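Deacylase (Burkholderia multivorans, PDB 5THW) probably hydrolyses N-carbamoyl-L-amino acids or related carbamoyl compounds at a two-zinc centre, as a member of the peptidase M20 family. Local coordinates at residues S35-A40 and G112-I117. Residues are numbered along the deposited sequence; the frame is centred on the assembly and turned at random.
With ZN (zinc ion), chain F; ZN (zinc ion), chain E; URP (N-(aminocarbonyl)-beta-alanine), chain G.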
ATOM      1  N   SER A  35     -11.754  28.163 -23.912  1.00 51.67           N
ATOM      2  CA  SER A  35     -10.820  28.335 -22.804  1.00 45.96           C
ATOM      3  C   SER A  35     -10.769  27.079 -21.940  1.00 40.58           C
ATOM      4  O   SER A  35      -9.700  26.698 -21.449  1.00 39.24           O
ATOM      5  CB  SER A  35     -11.194  29.568 -21.971  1.00 45.11           C
ATOM      6  OG  SER A  35     -12.441  29.422 -21.312  1.00 50.58           O
ATOM      7  N   LEU A  36     -11.914  26.412 -21.759  1.00 32.50           N
ATOM      8  CA  LEU A  36     -11.942  25.157 -21.013  1.00 34.01           C
ATOM      9  C   LEU A  36     -11.202  24.046 -21.753  1.00 41.30           C
ATOM     10  O   LEU A  36     -10.469  23.264 -21.133  1.00 37.42           O
ATOM     11  CB  LEU A  36     -13.386  24.746 -20.736  1.00 36.20           C
ATOM     12  CG  LEU A  36     -14.028  25.472 -19.556  1.00 38.20           C
ATOM     13  CD1 LEU A  36     -15.536  25.317 -19.593  1.00 45.03           C
ATOM     14  CD2 LEU A  36     -13.458  24.936 -18.261  1.00 39.66           C
ATOM     15  N   MET A  37     -11.397  23.945 -23.073  1.00 42.62           N
ATOM     16  CA  MET A  37     -10.674  22.941 -23.847  1.00 41.16           C
ATOM     17  C   MET A  37      -9.174  23.196 -23.838  1.00 46.89           C
ATOM     18  O   MET A  37      -8.377  22.249 -23.866  1.00 47.42           O
ATOM     19  CB  MET A  37     -11.189  22.901 -25.286  1.00 31.93           C
ATOM     20  CG  MET A  37     -12.670  22.594 -25.409  1.00 49.18           C
ATOM     21  SD  MET A  37     -13.140  20.997 -24.708  1.00 54.16           S
ATOM     22  CE  MET A  37     -13.838  21.482 -23.129  1.00 52.20           C
ATOM     23  N   GLU A  38      -8.771  24.465 -23.808  1.00 43.41           N
ATOM     24  CA  GLU A  38      -7.350  24.783 -23.812  1.00 44.58           C
ATOM     25  C   GLU A  38      -6.704  24.412 -22.481  1.00 46.06           C
ATOM     26  O   GLU A  38      -5.589  23.876 -22.452  1.00 39.72           O
ATOM     27  CB  GLU A  38      -7.156  26.266 -24.135  1.00 35.34           C
ATOM     28  CG  GLU A  38      -5.749  26.617 -24.514  1.00 49.36           C
ATOM     29  CD  GLU A  38      -5.319  25.897 -25.778  1.00 62.29           C
ATOM     30  OE1 GLU A  38      -6.190  25.659 -26.649  1.00 60.67           O
ATOM     31  OE2 GLU A  38      -4.116  25.570 -25.903  1.00 70.06           O
ATOM     32  N   MET A  39      -7.386  24.711 -21.367  1.00 42.83           N
ATOM     33  CA  MET A  39      -6.872  24.353 -20.049  1.00 36.99           C
ATOM     34  C   MET A  39      -6.812  22.844 -19.854  1.00 36.64           C
ATOM     35  O   MET A  39      -5.965  22.353 -19.101  1.00 37.24           O
ATOM     36  CB  MET A  39      -7.737  24.979 -18.956  1.00 34.82           C
ATOM     37  CG  MET A  39      -7.366  26.404 -18.612  1.00 43.33           C
ATOM     38  SD  MET A  39      -5.730  26.515 -17.882  1.00 58.51           S
ATOM     39  CE  MET A  39      -5.885  25.389 -16.502  1.00 61.65           C
ATOM     40  N   ALA A  40      -7.690  22.095 -20.528  1.00 38.14           N
ATOM     41  CA  ALA A  40      -7.704  20.646 -20.392  1.00 37.46           C
ATOM     42  C   ALA A  40      -6.444  20.006 -20.953  1.00 43.62           C
ATOM     43  O   ALA A  40      -6.155  18.850 -20.630  1.00 46.71           O
ATOM     44  CB  ALA A  40      -8.941  20.064 -21.079  1.00 28.55           C
ATOM     45  N   GLY A 112     -11.608  15.541 -13.581  1.00 32.03           N
ATOM     46  CA  GLY A 112     -12.259  15.889 -14.823  1.00 31.01           C
ATOM     47  C   GLY A 112     -11.812  17.249 -15.351  1.00 44.31           C
ATOM     48  O   GLY A 112     -11.042  17.980 -14.725  1.00 47.96           O
ATOM     49  N   ARG A 113     -12.319  17.579 -16.539  1.00 40.00           N
ATOM     50  CA  ARG A 113     -12.000  18.819 -17.240  1.00 35.66           C
ATOM     51  C   ARG A 113     -12.828  20.010 -16.772  1.00 36.76           C
ATOM     52  O   ARG A 113     -12.611  21.116 -17.272  1.00 43.26           O
ATOM     53  CB  ARG A 113     -12.181  18.626 -18.751  1.00 35.88           C
ATOM     54  CG  ARG A 113     -11.126  17.733 -19.394  1.00 39.97           C
ATOM     55  CD  ARG A 113     -11.573  17.209 -20.752  1.00 38.21           C
ATOM     56  NE  ARG A 113     -12.862  16.535 -20.637  1.00 41.22           N
ATOM     57  CZ  ARG A 113     -13.921  16.795 -21.396  1.00 40.03           C
ATOM     58  NH1 ARG A 113     -13.844  17.702 -22.367  1.00 37.12           N
ATOM     59  NH2 ARG A 113     -15.054  16.132 -21.189  1.00 33.35           N
ATOM     60  N   PHE A 114     -13.774  19.819 -15.847  1.00 40.65           N
ATOM     61  CA  PHE A 114     -14.678  20.884 -15.434  1.00 36.22           C
ATOM     62  C   PHE A 114     -14.684  21.166 -13.938  1.00 39.77           C
ATOM     63  O   PHE A 114     -15.016  22.289 -13.546  1.00 40.70           O
ATOM     64  CB  PHE A 114     -16.107  20.555 -15.900  1.00 40.78           C
ATOM     65  CG  PHE A 114     -16.208  20.366 -17.388  1.00 43.59           C
ATOM     66  CD1 PHE A 114     -16.419  21.454 -18.227  1.00 45.02           C
ATOM     67  CD2 PHE A 114     -16.010  19.121 -17.956  1.00 39.30           C
ATOM     68  CE1 PHE A 114     -16.476  21.292 -19.598  1.00 44.44           C
ATOM     69  CE2 PHE A 114     -16.065  18.953 -19.330  1.00 44.56           C
ATOM     70  CZ  PHE A 114     -16.299  20.038 -20.150  1.00 40.63           C
ATOM     71  N   ASP A 115     -14.295  20.208 -13.104  1.00 41.67           N
ATOM     72  CA  ASP A 115     -14.240  20.422 -11.663  1.00 35.97           C
ATOM     73  C   ASP A 115     -13.282  21.574 -11.344  1.00 36.54           C
ATOM     74  O   ASP A 115     -12.093  21.514 -11.668  1.00 43.39           O
ATOM     75  CB  ASP A 115     -13.791  19.118 -10.995  1.00 35.39           C
ATOM     76  CG  ASP A 115     -13.822  19.167  -9.472  1.00 37.12           C
ATOM     77  OD1 ASP A 115     -14.203  20.199  -8.883  1.00 32.89           O
ATOM     78  OD2 ASP A 115     -13.439  18.145  -8.862  1.00 44.37           O
ATOM     79  N   GLY A 116     -13.806  22.626 -10.713  1.00 33.88           N
ATOM     80  CA  GLY A 116     -13.000  23.770 -10.323  1.00 31.73           C
ATOM     81  C   GLY A 116     -12.674  24.772 -11.421  1.00 41.51           C
ATOM     82  O   GLY A 116     -12.975  25.963 -11.299  1.00 41.84           O
ATOM     83  N   ILE A 117     -12.051  24.302 -12.501  1.00 27.15           N
ATOM     84  CA  ILE A 117     -11.576  25.194 -13.551  1.00 28.93           C
ATOM     85  C   ILE A 117     -12.733  25.945 -14.201  1.00 33.54           C
ATOM     86  O   ILE A 117     -12.566  27.084 -14.656  1.00 36.33           O
ATOM     87  CB  ILE A 117     -10.775  24.374 -14.581  1.00 37.07           C
ATOM     88  CG1 ILE A 117     -10.166  25.272 -15.660  1.00 33.19           C
ATOM     89  CG2 ILE A 117     -11.637  23.245 -15.158  1.00 35.23           C
ATOM     90  CD1 ILE A 117      -9.152  26.278 -15.108  1.00 37.94           C
TER
HETATM   91 ZN    ZN F 502     -12.996  17.985  -6.891  0.79 35.26          ZN
HETATM   92 ZN    ZN E 501     -14.416  21.702  -6.974  0.68 56.36          ZN
HETATM   93  O2  URP G 503     -14.781  18.298  -5.511  1.00 47.16           O
HETATM   94  C2  URP G 503     -14.368  19.334  -5.026  1.00 43.79           C
HETATM   95  N3  URP G 503     -13.765  20.248  -5.775  1.00 52.74           N
HETATM   96  N1  URP G 503     -14.484  19.578  -3.728  1.00 47.69           N
HETATM   97  C6  URP G 503     -13.425  19.205  -2.805  1.00 48.67           C
HETATM   98  C5  URP G 503     -13.916  19.130  -1.366  1.00 42.26           C
HETATM   99  C4  URP G 503     -14.824  17.932  -1.265  1.00 53.81           C
HETATM  100  O42 URP G 503     -16.055  18.123  -1.132  1.00 61.69           O
HETATM  101  O41 URP G 503     -14.311  16.793  -1.321  1.00 49.55           O
HETATM  102  O   HOH W   1     -10.465  22.660 -18.742  1.00 36.12           O
HETATM  103  O   HOH W   2     -14.827  23.239  -5.305  1.00 28.78           O
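The back of the two-zinc centre of this M20-family hydrolase rests on segment 35-40: Leu36, Met37, Met39 and Ala40 meet Arg113, Phe114 and Ile117, which flank the metal-bridging Asp115. Leu36 parts its two methyls between neighbours, CD1 lying 4.1 Å from Phe114 CE1 while CD2 reaches CG2 of Ile117. Ile117 turns its other branch elsewhere; with CG1 anti to the backbone N (chi1 -176°), its CD1 comes within 3.7 Å of Met39 CE. Ala40 CB sits against the aliphatic part of Arg113, 3.6 Å from CG. Beyond it, the bent chain of Met37 brings CE to both Arg113 NH1 and Phe114 CZ. Arg113 folds back at chi3 (-55°), placing its guanidinium so that Phe114 CE2 lies 3.5 Å above the plane, near the rim, and NH2 stands in the plane of the ring at its edge. A salt bridge to Asp408 and a hydrogen bond to the carbonyl of Glu407 hold that NH2. A water donates to Arg113 O at 3.0 Å; its link to Leu36 O is doubtful. Facing the metals, Asp115 illustrates how one carboxylate serves a binuclear site: OD2 binds one zinc at 2.0 Å and OD1 the other at 2.4 Å, with N-(aminocarbonyl)-beta-alanine coordinated to both. Glu150 and His403 share the first ion, His104 and His211 the second. Glu407 OE2 accepts hydrogen bonds from the backbone N-H groups of both Phe114 and Asp115, so one carboxylate oxygen grips two consecutive amides. The loop follows strand 99-103 and leads through Gly116, the N-cap, into helix 117-132, whose Leu121 also touches Leu36 and Met39; helix 57-72 packs on Met39 and Ile117, and helix 411-429 meets Leu36 and Phe114 through Ile414.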